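Local coordinates for guanine nucleotide exchange protein (Legionella pneumophila, PDB 1XSZ) that probably acts as a guanine nucleotide exchange factor for ADP-ribosylation factor GTPases, its Sec7 domain being joined to a C-terminal capping domain, at residues H4-I14 against K28-I38. Residues are numbered along the deposited sequence; the frame is centred on the assembly and turned at random.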
loop_
_atom_site.group_PDB
_atom_site.type_symbol
_atom_site.label_atom_id
_atom_site.label_comp_id
_atom_site.label_asym_id
_atom_site.label_seq_id
_atom_site.Cartn_x
_atom_site.Cartn_y
_atom_site.Cartn_z
ATOM N N HIS A 4 5.726 27.977 -0.369
ATOM C CA HIS A 4 5.274 29.344 -0.589
ATOM C C HIS A 4 5.349 30.061 0.756
ATOM O O HIS A 4 5.136 29.450 1.805
ATOM C CB HIS A 4 3.836 29.336 -1.113
ATOM C CG HIS A 4 3.315 30.689 -1.482
ATOM N ND1 HIS A 4 3.026 31.659 -0.545
ATOM C CD2 HIS A 4 3.025 31.235 -2.688
ATOM C CE1 HIS A 4 2.581 32.742 -1.157
ATOM N NE2 HIS A 4 2.570 32.510 -2.459
ATOM N N PRO A 5 5.667 31.365 0.747
ATOM C CA PRO A 5 5.765 32.139 1.988
ATOM C C PRO A 5 4.576 31.982 2.933
ATOM O O PRO A 5 4.753 31.867 4.145
ATOM C CB PRO A 5 5.914 33.568 1.482
ATOM C CG PRO A 5 6.717 33.379 0.236
ATOM C CD PRO A 5 6.029 32.198 -0.415
ATOM N N GLU A 6 3.368 31.976 2.379
ATOM C CA GLU A 6 2.165 31.845 3.192
ATOM C C GLU A 6 2.057 30.472 3.843
ATOM O O GLU A 6 1.452 30.333 4.903
ATOM C CB GLU A 6 0.924 32.133 2.348
ATOM C CG GLU A 6 0.855 33.573 1.857
ATOM C CD GLU A 6 0.746 34.579 2.993
ATOM O OE1 GLU A 6 0.910 35.791 2.729
ATOM O OE2 GLU A 6 0.488 34.167 4.143
ATOM N N ILE A 7 2.644 29.460 3.210
ATOM C CA ILE A 7 2.621 28.113 3.766
ATOM C C ILE A 7 3.678 28.040 4.866
ATOM O O ILE A 7 3.426 27.515 5.951
ATOM C CB ILE A 7 2.927 27.047 2.684
ATOM C CG1 ILE A 7 1.770 26.971 1.683
ATOM C CG2 ILE A 7 3.154 25.688 3.333
ATOM C CD1 ILE A 7 0.471 26.435 2.263
ATOM N N GLU A 8 4.856 28.587 4.584
ATOM C CA GLU A 8 5.945 28.591 5.551
ATOM C C GLU A 8 5.491 29.309 6.824
ATOM O O GLU A 8 5.797 28.873 7.933
ATOM C CB GLU A 8 7.171 29.295 4.965
ATOM C CG GLU A 8 8.455 29.081 5.758
ATOM C CD GLU A 8 9.042 27.692 5.569
ATOM O OE1 GLU A 8 10.024 27.360 6.266
ATOM O OE2 GLU A 8 8.530 26.933 4.718
ATOM N N LYS A 9 4.755 30.406 6.656
ATOM C CA LYS A 9 4.256 31.177 7.793
ATOM C C LYS A 9 3.390 30.335 8.721
ATOM O O LYS A 9 3.462 30.471 9.944
ATOM C CB LYS A 9 3.428 32.376 7.313
ATOM C CG LYS A 9 4.232 33.473 6.650
ATOM C CD LYS A 9 3.365 34.656 6.237
ATOM C CE LYS A 9 4.208 35.747 5.588
ATOM N NZ LYS A 9 3.398 36.927 5.172
ATOM N N ALA A 10 2.573 29.467 8.133
ATOM C CA ALA A 10 1.667 28.617 8.900
ATOM C C ALA A 10 2.146 27.179 9.053
ATOM O O ALA A 10 1.344 26.286 9.336
ATOM C CB ALA A 10 0.290 28.629 8.247
ATOM N N GLN A 11 3.445 26.949 8.892
ATOM C CA GLN A 11 3.973 25.592 8.993
ATOM C C GLN A 11 3.650 24.863 10.295
ATOM O O GLN A 11 3.327 23.678 10.271
ATOM C CB GLN A 11 5.487 25.582 8.756
ATOM C CG GLN A 11 6.296 26.466 9.688
ATOM C CD GLN A 11 7.764 26.484 9.313
ATOM O OE1 GLN A 11 8.485 25.510 9.522
ATOM N NE2 GLN A 11 8.212 27.593 8.738
ATOM N N ARG A 12 3.727 25.556 11.428
ATOM C CA ARG A 12 3.437 24.911 12.705
ATOM C C ARG A 12 1.988 24.448 12.823
ATOM O O ARG A 12 1.723 23.340 13.298
ATOM C CB ARG A 12 3.778 25.840 13.872
ATOM C CG ARG A 12 5.266 25.940 14.159
ATOM C CD ARG A 12 5.523 26.670 15.465
ATOM N NE ARG A 12 5.117 28.071 15.402
ATOM C CZ ARG A 12 5.059 28.875 16.459
ATOM N NH1 ARG A 12 5.375 28.415 17.661
ATOM N NH2 ARG A 12 4.692 30.141 16.313
ATOM N N GLU A 13 1.053 25.289 12.393
ATOM C CA GLU A 13 -0.358 24.935 12.460
ATOM C C GLU A 13 -0.663 23.780 11.510
ATOM O O GLU A 13 -1.479 22.911 11.815
ATOM C CB GLU A 13 -1.232 26.144 12.109
ATOM C CG GLU A 13 -2.723 25.848 12.136
ATOM C CD GLU A 13 -3.574 27.076 11.874
ATOM O OE1 GLU A 13 -3.337 27.763 10.856
ATOM O OE2 GLU A 13 -4.483 27.352 12.683
ATOM N N ILE A 14 -0.003 23.771 10.356
ATOM C CA ILE A 14 -0.215 22.710 9.376
ATOM C C ILE A 14 0.335 21.387 9.903
ATOM O O ILE A 14 -0.336 20.356 9.839
ATOM C CB ILE A 14 0.463 23.049 8.032
ATOM C CG1 ILE A 14 -0.158 24.325 7.453
ATOM C CG2 ILE A 14 0.295 21.888 7.053
ATOM C CD1 ILE A 14 0.551 24.856 6.221
ATOM N N LYS A 28 -5.945 22.338 5.372
ATOM C CA LYS A 28 -5.392 23.638 5.730
ATOM C C LYS A 28 -4.491 24.158 4.616
ATOM O O LYS A 28 -4.549 25.335 4.258
ATOM C CB LYS A 28 -4.606 23.547 7.040
ATOM C CG LYS A 28 -5.484 23.426 8.274
ATOM C CD LYS A 28 -4.655 23.477 9.547
ATOM C CE LYS A 28 -5.542 23.523 10.781
ATOM N NZ LYS A 28 -6.448 22.345 10.864
ATOM N N ILE A 29 -3.661 23.279 4.065
ATOM C CA ILE A 29 -2.765 23.669 2.982
ATOM C C ILE A 29 -3.602 24.122 1.791
ATOM O O ILE A 29 -3.320 25.151 1.178
ATOM C CB ILE A 29 -1.862 22.498 2.534
ATOM C CG1 ILE A 29 -0.857 22.166 3.637
ATOM C CG2 ILE A 29 -1.132 22.866 1.239
ATOM C CD1 ILE A 29 -0.035 20.917 3.361
ATOM N N LYS A 30 -4.639 23.354 1.473
ATOM C CA LYS A 30 -5.514 23.679 0.353
ATOM C C LYS A 30 -6.227 25.013 0.556
ATOM O O LYS A 30 -6.420 25.765 -0.395
ATOM C CB LYS A 30 -6.537 22.558 0.138
ATOM C CG LYS A 30 -5.907 21.233 -0.275
ATOM C CD LYS A 30 -6.928 20.109 -0.384
ATOM C CE LYS A 30 -7.934 20.361 -1.492
ATOM N NZ LYS A 30 -8.853 19.201 -1.655
ATOM N N GLU A 31 -6.605 25.312 1.794
ATOM C CA GLU A 31 -7.287 26.572 2.080
ATOM C C GLU A 31 -6.351 27.753 1.851
ATOM O O GLU A 31 -6.752 28.775 1.294
ATOM C CB GLU A 31 -7.807 26.585 3.519
ATOM C CG GLU A 31 -8.914 25.576 3.775
ATOM C CD GLU A 31 -9.501 25.693 5.167
ATOM O OE1 GLU A 31 -8.748 25.526 6.150
ATOM O OE2 GLU A 31 -10.718 25.954 5.276
ATOM N N ILE A 32 -5.102 27.610 2.281
ATOM C CA ILE A 32 -4.114 28.666 2.107
ATOM C C ILE A 32 -3.823 28.864 0.623
ATOM O O ILE A 32 -3.713 29.996 0.152
ATOM C CB ILE A 32 -2.802 28.328 2.842
ATOM C CG1 ILE A 32 -3.055 28.289 4.351
ATOM C CG2 ILE A 32 -1.725 29.354 2.502
ATOM C CD1 ILE A 32 -1.853 27.865 5.167
ATOM N N CYS A 33 -3.703 27.763 -0.112
ATOM C CA CYS A 33 -3.429 27.837 -1.542
ATOM C C CYS A 33 -4.556 28.533 -2.292
ATOM O O CYS A 33 -4.312 29.277 -3.239
ATOM C CB CYS A 33 -3.203 26.436 -2.114
ATOM S SG CYS A 33 -1.644 25.678 -1.582
ATOM N N GLU A 34 -5.789 28.289 -1.862
ATOM C CA GLU A 34 -6.953 28.901 -2.488
ATOM C C GLU A 34 -6.901 30.411 -2.285
ATOM O O GLU A 34 -7.045 31.184 -3.234
ATOM C CB GLU A 34 -8.233 28.329 -1.868
ATOM C CG GLU A 34 -9.549 28.853 -2.445
ATOM C CD GLU A 34 -9.933 30.229 -1.924
ATOM O OE1 GLU A 34 -9.386 31.239 -2.415
ATOM O OE2 GLU A 34 -10.784 30.303 -1.012
ATOM N N GLN A 35 -6.680 30.821 -1.041
ATOM C CA GLN A 35 -6.627 32.232 -0.688
ATOM C C GLN A 35 -5.544 33.016 -1.426
ATOM O O GLN A 35 -5.761 34.163 -1.816
ATOM C CB GLN A 35 -6.429 32.380 0.823
ATOM C CG GLN A 35 -6.448 33.819 1.316
ATOM C CD GLN A 35 -6.369 33.914 2.828
ATOM O OE1 GLN A 35 -7.196 33.343 3.540
ATOM N NE2 GLN A 35 -5.375 34.639 3.325
ATOM N N TYR A 36 -4.379 32.407 -1.624
ATOM C CA TYR A 36 -3.293 33.096 -2.309
ATOM C C TYR A 36 -3.044 32.628 -3.737
ATOM O O TYR A 36 -1.993 32.911 -4.314
ATOM C CB TYR A 36 -2.005 32.993 -1.488
ATOM C CG TYR A 36 -2.112 33.660 -0.136
ATOM C CD1 TYR A 36 -2.671 32.990 0.952
ATOM C CD2 TYR A 36 -1.699 34.979 0.044
ATOM C CE1 TYR A 36 -2.815 33.619 2.187
ATOM C CE2 TYR A 36 -1.842 35.618 1.272
ATOM C CZ TYR A 36 -2.400 34.934 2.339
ATOM O OH TYR A 36 -2.546 35.566 3.553
ATOM N N LYS A 37 -4.015 31.921 -4.304
ATOM C CA LYS A 37 -3.920 31.424 -5.673
ATOM C C LYS A 37 -2.629 30.649 -5.919
ATOM O O LYS A 37 -1.825 31.010 -6.781
ATOM C CB LYS A 37 -4.017 32.593 -6.657
ATOM C CG LYS A 37 -5.209 33.510 -6.411
ATOM C CD LYS A 37 -6.528 32.755 -6.484
ATOM C CE LYS A 37 -7.706 33.680 -6.213
ATOM N NZ LYS A 37 -7.775 34.793 -7.201
ATOM N N ILE A 38 -2.443 29.578 -5.154
ATOM C CA ILE A 38 -1.262 28.728 -5.264
ATOM C C ILE A 38 -1.695 27.344 -5.741
ATOM O O ILE A 38 -2.740 26.846 -5.329
ATOM C CB ILE A 38 -0.576 28.554 -3.890
ATOM C CG1 ILE A 38 -0.253 29.921 -3.285
ATOM C CG2 ILE A 38 0.691 27.724 -4.041
ATOM C CD1 ILE A 38 0.122 29.860 -1.819
HETATM O O HOH W 1 -0.479 37.886 4.143
#
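The Tyr36 ring carries the Glu6 side chain over one face, with Ile32 O at its edge, in plane: CG of Glu6 sits above the middle of the ring, 3.3 Å from its centroid in a CH-pi contact. A bend at chi2 (-63°) then lays the carboxylate over the phenol end, its plane within 14° of the ring plane. A water donates to Glu6 OE1 over 2.9 Å and also bonds Tyr36 OH, bridging the carboxylate and the hydroxyl. The His4 ring is sandwiched between CD1 of Ile38, 3.4 Å from its centroid, and CD of Pro5 on the opposite face. At its edge ND1 accepts the N-H of Glu6 in the ring plane (3.0 Å), an N-cap bond that fixes the ring's rotation. Beneath these rings, CD1 of Ile7 packs on CG2 of Ile32 at 3.7 Å, while Ala10 CB meets Ile32 CD1. Further along, Ile14 lays CG2 across CG1 of Ile29 (3.6 Å) and meets Ile32 tip to tip through CD1. Phe47 of helix 40-50 touches both Ile7 and Ile14. Segment 28-35 of helix 22-35 runs 142° from helix 5-9, the short axes 9.9 Å apart at closest approach, and a Schellman motif with Lys37 at C' ends it, bringing Ile38 back against His4: a helical hairpin at the start of the all-helical Sec7 domain, its first arm broken at Ala10, the N-cap of helix 11-20.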